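Local coordinates for uncharacterized protein (Enterococcus faecalis, PDB 3D3Y) that is of unknown function but carries a peptidase M16 C-terminal domain and may bind a metal ion, at residues T52-Y57 and K114-A119; P120-G125 and S187-Y192; V161-S166 and R312-V317; P238-I243 and E411-F416. All coordinates share one frame; numbering follows the deposited sequence.

Interaction 1: T52-Y57 and K114-A119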
loop_
_atom_site.group_PDB
_atom_site.type_symbol
_atom_site.label_atom_id
_atom_site.label_comp_id
_atom_site.label_asym_id
_atom_site.label_seq_id
_atom_site.Cartn_x
_atom_site.Cartn_y
_atom_site.Cartn_z
ATOM N N THR A 52 14.107 -10.445 11.299
ATOM C CA THR A 52 14.317 -11.836 11.695
ATOM C C THR A 52 15.288 -11.970 12.876
ATOM O O THR A 52 15.087 -12.816 13.757
ATOM C CB THR A 52 14.744 -12.688 10.495
ATOM O OG1 THR A 52 14.862 -14.066 10.883
ATOM C CG2 THR A 52 16.073 -12.214 9.896
ATOM N N ASN A 53 16.337 -11.138 12.869
ATOM C CA ASN A 53 17.331 -11.098 13.942
ATOM C C ASN A 53 18.134 -9.813 13.835
ATOM O O ASN A 53 17.997 -9.070 12.845
ATOM C CB ASN A 53 18.213 -12.378 13.986
ATOM C CG ASN A 53 19.048 -12.588 12.726
ATOM O OD1 ASN A 53 19.698 -11.661 12.250
ATOM N ND2 ASN A 53 19.058 -13.842 12.197
ATOM N N SER A 54 18.953 -9.532 14.849
ATOM C CA SER A 54 19.827 -8.359 14.817
ATOM C C SER A 54 21.177 -8.758 15.413
ATOM O O SER A 54 21.343 -9.886 15.876
ATOM C CB SER A 54 19.192 -7.178 15.574
ATOM O OG SER A 54 19.192 -7.403 16.980
ATOM N N LEU A 55 22.124 -7.832 15.435
ATOM C CA LEU A 55 23.468 -8.143 15.965
ATOM C C LEU A 55 23.417 -8.764 17.369
ATOM O O LEU A 55 24.134 -9.734 17.661
ATOM C CB LEU A 55 24.307 -6.877 16.030
ATOM C CG LEU A 55 25.779 -7.079 16.354
ATOM C CD1 LEU A 55 26.475 -7.790 15.180
ATOM C CD2 LEU A 55 26.420 -5.724 16.675
ATOM N N ASN A 56 22.598 -8.179 18.240
ATOM C CA ASN A 56 22.564 -8.558 19.657
ATOM C C ASN A 56 21.400 -9.467 20.039
ATOM O O ASN A 56 21.363 -9.978 21.160
ATOM C CB ASN A 56 22.635 -7.315 20.548
ATOM C CG ASN A 56 23.940 -6.543 20.348
ATOM O OD1 ASN A 56 25.034 -7.135 20.367
ATOM N ND2 ASN A 56 23.833 -5.237 20.113
ATOM N N TYR A 57 20.477 -9.687 19.099
ATOM C CA TYR A 57 19.491 -10.773 19.181
ATOM C C TYR A 57 19.683 -11.655 17.937
ATOM O O TYR A 57 18.874 -11.610 17.000
ATOM C CB TYR A 57 18.065 -10.198 19.276
ATOM C CG TYR A 57 17.966 -9.185 20.388
ATOM C CD1 TYR A 57 18.068 -9.583 21.718
ATOM C CD2 TYR A 57 17.831 -7.819 20.112
ATOM C CE1 TYR A 57 18.024 -8.652 22.752
ATOM C CE2 TYR A 57 17.764 -6.872 21.162
ATOM C CZ TYR A 57 17.872 -7.309 22.474
ATOM O OH TYR A 57 17.826 -6.401 23.526
ATOM N N LYS A 114 16.195 0.799 18.911
ATOM C CA LYS A 114 17.556 1.237 18.642
ATOM C C LYS A 114 18.409 0.044 18.181
ATOM O O LYS A 114 19.285 0.191 17.275
ATOM C CB LYS A 114 18.169 1.888 19.892
ATOM C CG LYS A 114 19.527 2.493 19.664
ATOM C CD LYS A 114 20.082 3.113 20.937
ATOM C CE LYS A 114 21.324 3.936 20.593
ATOM N NZ LYS A 114 22.163 4.305 21.782
ATOM N N GLU A 115 18.192 -1.106 18.840
ATOM C CA GLU A 115 18.893 -2.358 18.503
ATOM C C GLU A 115 18.571 -2.778 17.082
ATOM O O GLU A 115 19.487 -3.003 16.247
ATOM C CB GLU A 115 18.553 -3.482 19.497
ATOM C CG GLU A 115 19.214 -3.324 20.908
ATOM C CD GLU A 115 20.757 -3.475 20.879
ATOM O OE1 GLU A 115 21.310 -4.141 19.963
ATOM O OE2 GLU A 115 21.425 -2.908 21.777
ATOM N N ILE A 116 17.277 -2.859 16.788
ATOM C CA ILE A 116 16.828 -3.238 15.434
ATOM C C ILE A 116 17.369 -2.312 14.323
ATOM O O ILE A 116 17.869 -2.771 13.294
ATOM C CB ILE A 116 15.295 -3.309 15.366
ATOM C CG1 ILE A 116 14.779 -4.447 16.281
ATOM C CG2 ILE A 116 14.819 -3.446 13.878
ATOM C CD1 ILE A 116 15.417 -5.839 16.006
ATOM N N ILE A 117 17.273 -1.005 14.557
ATOM C CA ILE A 117 17.598 -0.024 13.514
ATOM C C ILE A 117 19.088 0.245 13.341
ATOM O O ILE A 117 19.588 0.311 12.202
ATOM C CB ILE A 117 16.825 1.285 13.747
ATOM C CG1 ILE A 117 15.315 1.004 13.634
ATOM C CG2 ILE A 117 17.284 2.367 12.772
ATOM C CD1 ILE A 117 14.463 2.218 14.035
ATOM N N PHE A 118 19.796 0.362 14.461
ATOM C CA PHE A 118 21.201 0.742 14.453
ATOM C C PHE A 118 22.186 -0.393 14.712
ATOM O O PHE A 118 23.395 -0.211 14.577
ATOM C CB PHE A 118 21.396 1.878 15.458
ATOM C CG PHE A 118 20.615 3.115 15.108
ATOM C CD1 PHE A 118 21.146 4.052 14.230
ATOM C CD2 PHE A 118 19.342 3.332 15.641
ATOM C CE1 PHE A 118 20.425 5.194 13.888
ATOM C CE2 PHE A 118 18.610 4.471 15.302
ATOM C CZ PHE A 118 19.162 5.399 14.408
ATOM N N ALA A 119 21.686 -1.561 15.101
ATOM C CA ALA A 119 22.577 -2.699 15.320
ATOM C C ALA A 119 22.052 -3.917 14.583
ATOM O O ALA A 119 21.776 -4.940 15.198
ATOM C CB ALA A 119 22.791 -2.997 16.844
HETATM O O HOH W 1 21.100 -5.714 17.895
#

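Interaction 2: P120-G125 and S187-Y192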
loop_
_atom_site.group_PDB
_atom_site.type_symbol
_atom_site.label_atom_id
_atom_site.label_comp_id
_atom_site.label_asym_id
_atom_site.label_seq_id
_atom_site.Cartn_x
_atom_site.Cartn_y
_atom_site.Cartn_z
ATOM N N PRO A 120 21.917 -3.808 13.247
ATOM C CA PRO A 120 21.466 -4.968 12.488
ATOM C C PRO A 120 22.564 -6.022 12.461
ATOM O O PRO A 120 23.702 -5.748 12.873
ATOM C CB PRO A 120 21.255 -4.388 11.095
ATOM C CG PRO A 120 22.249 -3.285 11.009
ATOM C CD PRO A 120 22.137 -2.644 12.351
ATOM N N ASN A 121 22.227 -7.201 11.962
ATOM C CA ASN A 121 23.125 -8.339 11.996
ATOM C C ASN A 121 24.101 -8.283 10.810
ATOM O O ASN A 121 24.044 -9.101 9.889
ATOM C CB ASN A 121 22.306 -9.636 12.007
ATOM C CG ASN A 121 23.139 -10.848 12.409
ATOM O OD1 ASN A 121 24.309 -10.719 12.785
ATOM N ND2 ASN A 121 22.529 -12.048 12.328
ATOM N N ILE A 122 24.967 -7.274 10.838
ATOM C CA ILE A 122 25.959 -7.066 9.790
ATOM C C ILE A 122 27.323 -7.239 10.415
ATOM O O ILE A 122 27.577 -6.699 11.518
ATOM C CB ILE A 122 25.834 -5.635 9.158
ATOM C CG1 ILE A 122 24.415 -5.416 8.567
ATOM C CG2 ILE A 122 26.993 -5.365 8.139
ATOM C CD1 ILE A 122 24.191 -4.046 7.995
ATOM N N GLN A 123 28.188 -8.008 9.738
ATOM C CA GLN A 123 29.580 -8.170 10.153
ATOM C C GLN A 123 30.515 -7.783 9.036
ATOM O O GLN A 123 30.391 -8.282 7.910
ATOM C CB GLN A 123 29.904 -9.609 10.562
ATOM C CG GLN A 123 29.281 -10.022 11.883
ATOM C CD GLN A 123 27.889 -10.507 11.669
ATOM O OE1 GLN A 123 27.580 -11.046 10.596
ATOM N NE2 GLN A 123 27.027 -10.335 12.672
ATOM N N ALA A 124 31.467 -6.910 9.352
ATOM C CA ALA A 124 32.416 -6.379 8.344
ATOM C C ALA A 124 31.729 -6.111 7.001
ATOM O O ALA A 124 32.135 -6.620 5.947
ATOM C CB ALA A 124 33.620 -7.291 8.199
ATOM N N GLY A 125 30.667 -5.310 7.064
ATOM C CA GLY A 125 29.949 -4.814 5.896
ATOM C C GLY A 125 29.034 -5.727 5.128
ATOM O O GLY A 125 28.590 -5.359 4.036
ATOM N N SER A 187 25.403 -6.126 -1.036
ATOM C CA SER A 187 24.489 -5.148 -1.600
ATOM C C SER A 187 23.432 -4.689 -0.587
ATOM O O SER A 187 23.099 -3.478 -0.503
ATOM C CB SER A 187 23.856 -5.663 -2.920
ATOM O OG SER A 187 22.868 -6.667 -2.695
ATOM N N LEU A 188 22.947 -5.630 0.216
ATOM C CA LEU A 188 21.943 -5.309 1.252
ATOM C C LEU A 188 22.499 -4.518 2.437
ATOM O O LEU A 188 21.803 -3.637 2.947
ATOM C CB LEU A 188 21.187 -6.550 1.772
ATOM C CG LEU A 188 19.821 -6.779 1.126
ATOM C CD1 LEU A 188 18.898 -5.645 1.504
ATOM C CD2 LEU A 188 19.986 -6.866 -0.409
ATOM N N ALA A 189 23.720 -4.844 2.870
ATOM C CA ALA A 189 24.418 -4.075 3.906
ATOM C C ALA A 189 24.750 -2.659 3.404
ATOM O O ALA A 189 24.616 -1.682 4.144
ATOM C CB ALA A 189 25.692 -4.784 4.326
ATOM N N ALA A 190 25.196 -2.555 2.155
ATOM C CA ALA A 190 25.400 -1.243 1.567
ATOM C C ALA A 190 24.083 -0.460 1.514
ATOM O O ALA A 190 24.045 0.741 1.848
ATOM C CB ALA A 190 26.051 -1.350 0.171
ATOM N N TYR A 191 23.010 -1.128 1.097
ATOM C CA TYR A 191 21.726 -0.449 0.987
ATOM C C TYR A 191 21.233 0.007 2.385
ATOM O O TYR A 191 20.795 1.162 2.552
ATOM C CB TYR A 191 20.642 -1.264 0.223
ATOM C CG TYR A 191 19.399 -0.418 0.224
ATOM C CD1 TYR A 191 19.396 0.798 -0.497
ATOM C CD2 TYR A 191 18.307 -0.718 1.056
ATOM C CE1 TYR A 191 18.328 1.664 -0.428
ATOM C CE2 TYR A 191 17.198 0.150 1.130
ATOM C CZ TYR A 191 17.229 1.333 0.370
ATOM O OH TYR A 191 16.199 2.219 0.409
ATOM N N TYR A 192 21.297 -0.884 3.375
ATOM C CA TYR A 192 20.972 -0.510 4.761
ATOM C C TYR A 192 21.598 0.848 5.136
ATOM O O TYR A 192 20.923 1.749 5.668
ATOM C CB TYR A 192 21.442 -1.582 5.751
ATOM C CG TYR A 192 21.525 -1.056 7.167
ATOM C CD1 TYR A 192 20.364 -0.921 7.955
ATOM C CD2 TYR A 192 22.767 -0.685 7.719
ATOM C CE1 TYR A 192 20.438 -0.418 9.272
ATOM C CE2 TYR A 192 22.853 -0.191 9.011
ATOM C CZ TYR A 192 21.683 -0.073 9.786
ATOM O OH TYR A 192 21.785 0.448 11.061
#

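Interaction 3: V161-S166 and R312-V317. With ACT (acetate ion), chain E.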
loop_
_atom_site.group_PDB
_atom_site.type_symbol
_atom_site.label_atom_id
_atom_site.label_comp_id
_atom_site.label_asym_id
_atom_site.label_seq_id
_atom_site.Cartn_x
_atom_site.Cartn_y
_atom_site.Cartn_z
ATOM N N VAL A 161 2.046 -2.545 -18.203
ATOM C CA VAL A 161 1.664 -1.969 -19.488
ATOM C C VAL A 161 1.233 -0.532 -19.256
ATOM O O VAL A 161 1.769 0.386 -19.897
ATOM C CB VAL A 161 0.532 -2.750 -20.191
ATOM C CG1 VAL A 161 0.179 -2.090 -21.542
ATOM C CG2 VAL A 161 0.978 -4.182 -20.428
ATOM N N TYR A 162 0.299 -0.333 -18.326
ATOM C CA TYR A 162 -0.201 1.034 -18.051
ATOM C C TYR A 162 0.951 2.004 -17.739
ATOM O O TYR A 162 1.002 3.115 -18.280
ATOM C CB TYR A 162 -1.282 1.058 -16.929
ATOM C CG TYR A 162 -1.800 2.472 -16.658
ATOM C CD1 TYR A 162 -2.819 3.014 -17.432
ATOM C CD2 TYR A 162 -1.211 3.287 -15.677
ATOM C CE1 TYR A 162 -3.287 4.319 -17.213
ATOM C CE2 TYR A 162 -1.670 4.611 -15.456
ATOM C CZ TYR A 162 -2.707 5.105 -16.223
ATOM O OH TYR A 162 -3.173 6.403 -16.028
ATOM N N PHE A 163 1.867 1.573 -16.872
ATOM C CA PHE A 163 3.011 2.398 -16.424
ATOM C C PHE A 163 4.303 2.173 -17.206
ATOM O O PHE A 163 5.408 2.362 -16.694
ATOM C CB PHE A 163 3.280 2.124 -14.944
ATOM C CG PHE A 163 2.157 2.552 -14.033
ATOM C CD1 PHE A 163 1.919 3.919 -13.796
ATOM C CD2 PHE A 163 1.360 1.594 -13.388
ATOM C CE1 PHE A 163 0.899 4.333 -12.941
ATOM C CE2 PHE A 163 0.317 1.990 -12.527
ATOM C CZ PHE A 163 0.089 3.372 -12.305
ATOM N N ASN A 164 4.157 1.762 -18.443
ATOM C CA ASN A 164 5.291 1.313 -19.229
ATOM C C ASN A 164 6.262 2.456 -19.473
ATOM O O ASN A 164 7.439 2.222 -19.712
ATOM C CB ASN A 164 4.799 0.740 -20.548
ATOM C CG ASN A 164 5.812 -0.167 -21.205
ATOM O OD1 ASN A 164 6.767 -0.626 -20.563
ATOM N ND2 ASN A 164 5.607 -0.449 -22.496
ATOM N N GLN A 165 5.781 3.697 -19.385
ATOM C CA GLN A 165 6.686 4.833 -19.600
ATOM C C GLN A 165 7.593 5.084 -18.369
ATOM O O GLN A 165 8.573 5.836 -18.455
ATOM C CB GLN A 165 5.940 6.090 -20.068
ATOM C CG GLN A 165 4.802 6.561 -19.175
ATOM C CD GLN A 165 4.087 7.785 -19.745
ATOM O OE1 GLN A 165 2.949 7.699 -20.261
ATOM N NE2 GLN A 165 4.768 8.948 -19.668
ATOM N N SER A 166 7.306 4.400 -17.257
ATOM C CA SER A 166 8.066 4.601 -16.034
ATOM C C SER A 166 8.730 3.320 -15.548
ATOM O O SER A 166 8.036 2.381 -15.091
ATOM C CB SER A 166 7.167 5.172 -14.929
ATOM O OG SER A 166 7.799 5.016 -13.664
ATOM N N ARG A 312 -2.016 7.371 -7.846
ATOM C CA ARG A 312 -1.391 7.230 -9.167
ATOM C C ARG A 312 -2.363 7.554 -10.312
ATOM O O ARG A 312 -2.002 7.387 -11.471
ATOM C CB ARG A 312 -0.756 5.825 -9.361
ATOM C CG ARG A 312 0.372 5.512 -8.395
ATOM C CD ARG A 312 1.044 4.175 -8.685
ATOM N NE ARG A 312 0.166 3.031 -8.497
ATOM C CZ ARG A 312 0.474 1.805 -8.914
ATOM N NH1 ARG A 312 1.626 1.590 -9.549
ATOM N NH2 ARG A 312 -0.357 0.810 -8.696
ATOM N N GLY A 313 -3.586 7.990 -9.984
ATOM C CA GLY A 313 -4.561 8.519 -10.976
ATOM C C GLY A 313 -5.048 7.561 -12.064
ATOM O O GLY A 313 -5.162 7.934 -13.237
ATOM N N PHE A 314 -5.397 6.355 -11.658
ATOM C CA PHE A 314 -5.844 5.340 -12.577
ATOM C C PHE A 314 -6.825 4.401 -11.899
ATOM O O PHE A 314 -6.987 4.397 -10.671
ATOM C CB PHE A 314 -4.658 4.629 -13.252
ATOM C CG PHE A 314 -4.090 3.465 -12.477
ATOM C CD1 PHE A 314 -4.189 2.185 -12.993
ATOM C CD2 PHE A 314 -3.410 3.645 -11.265
ATOM C CE1 PHE A 314 -3.658 1.083 -12.306
ATOM C CE2 PHE A 314 -2.878 2.544 -10.565
ATOM C CZ PHE A 314 -3.009 1.267 -11.082
HETATM N N MSE A 315 -7.525 3.627 -12.704
HETATM C CA MSE A 315 -8.639 2.773 -12.322
HETATM C C MSE A 315 -8.454 1.521 -13.151
HETATM O O MSE A 315 -8.064 1.646 -14.262
HETATM C CB MSE A 315 -9.919 3.457 -12.794
HETATM C CG MSE A 315 -11.187 3.189 -12.097
HETATM SE SE MSE A 315 -12.634 2.520 -13.109
HETATM C CE MSE A 315 -11.763 1.281 -14.051
ATOM N N THR A 316 -8.754 0.340 -12.612
ATOM C CA THR A 316 -8.623 -0.914 -13.369
ATOM C C THR A 316 -9.909 -1.717 -13.268
ATOM O O THR A 316 -10.675 -1.581 -12.283
ATOM C CB THR A 316 -7.491 -1.809 -12.838
ATOM O OG1 THR A 316 -7.831 -2.262 -11.533
ATOM C CG2 THR A 316 -6.156 -1.083 -12.784
ATOM N N VAL A 317 -10.167 -2.488 -14.316
ATOM C CA VAL A 317 -11.212 -3.442 -14.342
ATOM C C VAL A 317 -10.481 -4.754 -14.535
ATOM O O VAL A 317 -9.607 -4.858 -15.410
ATOM C CB VAL A 317 -12.204 -3.188 -15.519
ATOM C CG1 VAL A 317 -13.159 -4.405 -15.735
ATOM C CG2 VAL A 317 -13.044 -1.939 -15.258
HETATM C C ACT E . -5.668 -0.871 -8.865
HETATM O O ACT E . -5.998 -1.970 -9.402
HETATM O OXT ACT E . -6.378 0.163 -9.096
HETATM C CH3 ACT E . -4.453 -0.810 -7.996
HETATM O O HOH W 2 -1.664 7.687 -14.198
#

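Interaction 4: P238-I243 and E411-F416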
loop_
_atom_site.group_PDB
_atom_site.type_symbol
_atom_site.label_atom_id
_atom_site.label_comp_id
_atom_site.label_asym_id
_atom_site.label_seq_id
_atom_site.Cartn_x
_atom_site.Cartn_y
_atom_site.Cartn_z
ATOM N N PRO A 238 1.292 11.374 -18.987
ATOM C CA PRO A 238 0.390 11.794 -20.056
ATOM C C PRO A 238 -0.562 10.691 -20.511
ATOM O O PRO A 238 -0.204 9.490 -20.481
ATOM C CB PRO A 238 1.344 12.162 -21.199
ATOM C CG PRO A 238 2.663 12.350 -20.563
ATOM C CD PRO A 238 2.701 11.419 -19.417
ATOM N N ILE A 239 -1.769 11.113 -20.897
ATOM C CA ILE A 239 -2.702 10.290 -21.657
ATOM C C ILE A 239 -2.112 10.028 -23.054
ATOM O O ILE A 239 -1.664 10.966 -23.723
ATOM C CB ILE A 239 -4.071 10.980 -21.773
ATOM C CG1 ILE A 239 -4.753 11.023 -20.401
ATOM C CG2 ILE A 239 -4.982 10.230 -22.718
ATOM C CD1 ILE A 239 -5.347 12.362 -20.077
ATOM N N ARG A 240 -2.094 8.758 -23.454
ATOM C CA ARG A 240 -1.707 8.325 -24.795
ATOM C C ARG A 240 -2.965 8.303 -25.670
ATOM O O ARG A 240 -4.052 7.913 -25.218
ATOM C CB ARG A 240 -1.126 6.900 -24.764
ATOM C CG ARG A 240 0.185 6.663 -23.972
ATOM C CD ARG A 240 0.173 5.246 -23.290
ATOM N NE ARG A 240 -0.267 5.290 -21.890
ATOM C CZ ARG A 240 -0.537 4.228 -21.113
ATOM N NH1 ARG A 240 -0.935 4.429 -19.864
ATOM N NH2 ARG A 240 -0.442 2.972 -21.563
ATOM N N ASN A 241 -2.828 8.686 -26.932
ATOM C CA ASN A 241 -3.987 8.641 -27.822
ATOM C C ASN A 241 -4.340 7.256 -28.343
ATOM O O ASN A 241 -5.485 7.009 -28.742
ATOM C CB ASN A 241 -3.905 9.703 -28.923
ATOM C CG ASN A 241 -4.346 11.083 -28.417
ATOM O OD1 ASN A 241 -5.481 11.248 -27.925
ATOM N ND2 ASN A 241 -3.451 12.069 -28.507
ATOM N N VAL A 242 -3.391 6.330 -28.279
ATOM C CA VAL A 242 -3.656 4.970 -28.706
ATOM C C VAL A 242 -3.668 4.056 -27.466
ATOM O O VAL A 242 -2.805 4.188 -26.592
ATOM C CB VAL A 242 -2.601 4.516 -29.746
ATOM C CG1 VAL A 242 -2.753 3.037 -30.093
ATOM C CG2 VAL A 242 -2.691 5.364 -31.022
ATOM N N ILE A 243 -4.646 3.160 -27.375
ATOM C CA ILE A 243 -4.658 2.137 -26.323
ATOM C C ILE A 243 -3.605 1.044 -26.581
ATOM O O ILE A 243 -3.557 0.500 -27.681
ATOM C CB ILE A 243 -6.046 1.506 -26.211
ATOM C CG1 ILE A 243 -7.034 2.566 -25.708
ATOM C CG2 ILE A 243 -6.038 0.263 -25.291
ATOM C CD1 ILE A 243 -8.447 2.379 -26.158
ATOM N N GLU A 411 -10.373 7.530 -19.192
ATOM C CA GLU A 411 -9.840 7.308 -20.522
ATOM C C GLU A 411 -9.089 5.985 -20.551
ATOM O O GLU A 411 -8.056 5.847 -19.896
ATOM C CB GLU A 411 -8.875 8.431 -20.886
ATOM C CG GLU A 411 -8.285 8.314 -22.256
ATOM C CD GLU A 411 -9.215 8.830 -23.364
ATOM O OE1 GLU A 411 -8.959 8.492 -24.543
ATOM O OE2 GLU A 411 -10.181 9.569 -23.061
ATOM N N LEU A 412 -9.598 5.031 -21.324
ATOM C CA LEU A 412 -8.945 3.705 -21.445
ATOM C C LEU A 412 -7.560 3.868 -22.038
ATOM O O LEU A 412 -7.365 4.665 -22.983
ATOM C CB LEU A 412 -9.814 2.727 -22.256
ATOM C CG LEU A 412 -9.336 1.288 -22.458
ATOM C CD1 LEU A 412 -9.057 0.609 -21.110
ATOM C CD2 LEU A 412 -10.351 0.482 -23.295
ATOM N N GLN A 413 -6.585 3.159 -21.450
ATOM C CA GLN A 413 -5.170 3.292 -21.827
ATOM C C GLN A 413 -4.458 1.974 -22.123
ATOM O O GLN A 413 -3.555 1.922 -22.964
ATOM C CB GLN A 413 -4.391 4.061 -20.743
ATOM C CG GLN A 413 -4.750 5.591 -20.653
ATOM C CD GLN A 413 -4.267 6.395 -21.851
ATOM O OE1 GLN A 413 -4.954 6.491 -22.895
ATOM N NE2 GLN A 413 -3.086 6.975 -21.725
ATOM N N ALA A 414 -4.844 0.906 -21.436
ATOM C CA ALA A 414 -4.139 -0.351 -21.608
ATOM C C ALA A 414 -5.094 -1.507 -21.380
ATOM O O ALA A 414 -6.024 -1.408 -20.591
ATOM C CB ALA A 414 -2.918 -0.418 -20.655
ATOM N N ILE A 415 -4.874 -2.597 -22.100
ATOM C CA ILE A 415 -5.662 -3.804 -21.920
ATOM C C ILE A 415 -4.644 -4.941 -21.857
ATOM O O ILE A 415 -3.782 -5.066 -22.748
ATOM C CB ILE A 415 -6.569 -4.096 -23.151
ATOM C CG1 ILE A 415 -7.652 -3.035 -23.326
ATOM C CG2 ILE A 415 -7.166 -5.537 -23.071
ATOM C CD1 ILE A 415 -8.295 -3.072 -24.690
ATOM N N PHE A 416 -4.732 -5.771 -20.822
ATOM C CA PHE A 416 -3.864 -6.931 -20.753
ATOM C C PHE A 416 -4.726 -8.177 -20.762
ATOM O O PHE A 416 -5.686 -8.288 -19.983
ATOM C CB PHE A 416 -2.976 -6.910 -19.494
ATOM C CG PHE A 416 -2.080 -8.123 -19.384
ATOM C CD1 PHE A 416 -0.922 -8.217 -20.142
ATOM C CD2 PHE A 416 -2.448 -9.208 -18.581
ATOM C CE1 PHE A 416 -0.110 -9.366 -20.063
ATOM C CE2 PHE A 416 -1.654 -10.365 -18.496
ATOM C CZ PHE A 416 -0.488 -10.446 -19.239
#

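Interaction 1: T52-Y57 and K114-A119
Glu115 OE1 is held from two directions. Asn56 ND2 donates to it over 2.8 Å in a nearly straight bond (174° at the hydrogen), meeting the syn side of the carboxylate, while a water molecule donates to the same OE1 from 2.6 Å. The donor's own amide plane contains the bond, although amide and carboxylate are turned 66° against each other. The bend of Glu115 at chi2 (-67°) turns the carboxylate toward Asn56; CG, placed by chi1, lies 3.8 Å from Tyr57 CE2. The water is a four-way junction: it accepts from Ser54 OG and from Asn56 N at 2.9 Å, and donates to Ala119 O as well as to Glu115. Ala119 O has a second donor, Leu55 N, at 2.9 Å. Apolar contact is slight by comparison, with Ile116 CD1 4.0 Å from Ser54 CB and the CB atoms of Leu55 and Ala119 touching. Helix 105-118 ends just before Ala119, so the 52-57 loop is tied to that helix end chiefly by polar bonds. A carboxylate receiving two donors on one oxygen is consistent with Glu115 being ionised.

Interaction 2: P120-G125 and S187-Y192
A small beta hairpin, strands 122-123 and 126-127, lies with its entry and its turn against helix 185-198, and Pro120 and Ile122 meet Tyr192 there. The evidence for a CH-pi contact is direct: Pro120 CG stands over one face of the Tyr192 ring, 3.8 Å from the centroid and 22° off the ring normal. It is displaced toward the phenol end, which explains why Tyr192 CZ is its nearest ring atom at 3.5 Å and why Pro120 CD comes to 3.4 Å from Tyr192 OH. The hydroxyl itself is engaged elsewhere, hydrogen-bonded to Ile117 O, a bond that restrains the phenol end of the ring next to the proline. Ile122 extends its longer branch fully (chi2 177°), which brings CD1 into the notch between two residues one helical turn apart, 3.7 Å from Tyr192 CD2 and 4.0 Å from Ala189 CB. At the hairpin turn Gly125 O presses on the same Ala189 methyl, an approach so short that its exact length is doubtful. No hydrogen bond joins the two segments, so the interface is one of shape and apolar contact. Between Pro120 and Ile122, Asn121, the centre of an inverse gamma turn, is hydrogen-bonded through ND2 to Asn53 OD1. Phe127 of strand 126-127 touches Ile122, Ala189 and Leu188, and Leu188 carries the packing on to helix 40-52.

Interaction 3: V161-S166 and R312-V317
Phe163, Phe314 and Tyr162 supply most of the buried surface and form an aromatic cluster. The Phe163 ring points its edge at the face of Phe314: the planes stand at 80°, the centroids are 4.9 Å apart, and Phe163 CZ lies 3.5 Å from Phe314 CE2. Tyr162 meets Phe314 differently. Their planes are only 20° apart, but the offset is large enough to leave little ring-on-ring contact, and the nearest approach is Tyr162 CZ to Phe314 CB at 3.6 Å. Phe314 CG sits between the backbone N and the carbonyl carbon (chi1 86°), a crowded position that turns the ring toward both partners. Over the face of Phe314 opposite Phe163 lies an acetate ion, probably from the crystallisation liquor, which accepts a hydrogen bond from Thr316 OG1. Arg312 lays its guanidinium nearly parallel to the Phe163 ring, with NH1 3.3 Å from CE2; NE forms a salt bridge with Asp309, NH2 bonds to Gln159 and NH1 to Gln169, three contacts that restrain the group. A water 2.7 Å from Tyr162 OH donates to Arg312 O at 2.8 Å, a bridge across the contact. Gly313 and Phe314 form a G1 bulge facing Asp309, where strand 314-321 begins between strands 255-262 and 303-309. Tyr162 and Phe163, at the end of helix 150-162, pack against the start of that strand.

Interaction 4: P238-I243 and E411-F416
Ile243 packs along Leu412, Gln413 and Ile415 where the chain enters strand 244-251, the edge strand that runs parallel to strand 411-421 in the mixed sheet of the C-terminal alpha/beta half. Its longer branch crosses the Leu412 side chain at about a right angle, with CD1 3.9 Å from Leu412 CD2, and its CG1 rests 3.5 Å from Leu412 O. The other branch, CG2, points along the strand to Ile415 CD1 at 4.1 Å. Further up the approach, Ile239 CG2 touches Glu411 CG at 3.8 Å.

Gln413 has the most surface covered here. Its chain curls at chi2 (-70°), which carries the amide back against the backbone of Arg240; the orientation of that amide is uncertain. Arg240 in turn bends at chi2 and chi3 and passes its guanidinium over the aliphatic start of Gln413, NH1 lying 3.6 Å from CB. Guanidinium and amide planes are 70° apart, so the two are not stacked. Arg240 also makes a cation-pi contact with Tyr162 of helix 150-162.

Beyond this, Gln413 lies in a classic beta bulge: it and Ala414 both face Ala260 on strand 255-262, while Gln413 also bonds through its backbone to Glu244 on the other side. Just before that pairing begins, the two segments meet through a CA-H...O contact from Ile243 CA to Gln413 O at 3.5 Å, with 138° at the hydrogen.

The four contacts fall into two touching pairs on separate parts of the chain. Interactions 1 and 2 have centres 12 Å apart and are joined by two probable hydrogen bonds: Ile117 O lies 2.5 Å from Tyr192 OH, and Asn53 OD1 is 2.9 Å from Asn121 ND2. Interactions 3 and 4, centred 9 Å apart, reach the same sheet; Val161 CG1 is 3.6 Å from Ala414 CB, and Tyr162 CE1 is 3.7 Å from Gln413 CB. Between the pairs the nearest atoms, those of interactions 2 and 3, are about 17 Å apart, although their segments alternate along the chain. The acetate, probably from the crystallisation liquor, lies at interaction 3.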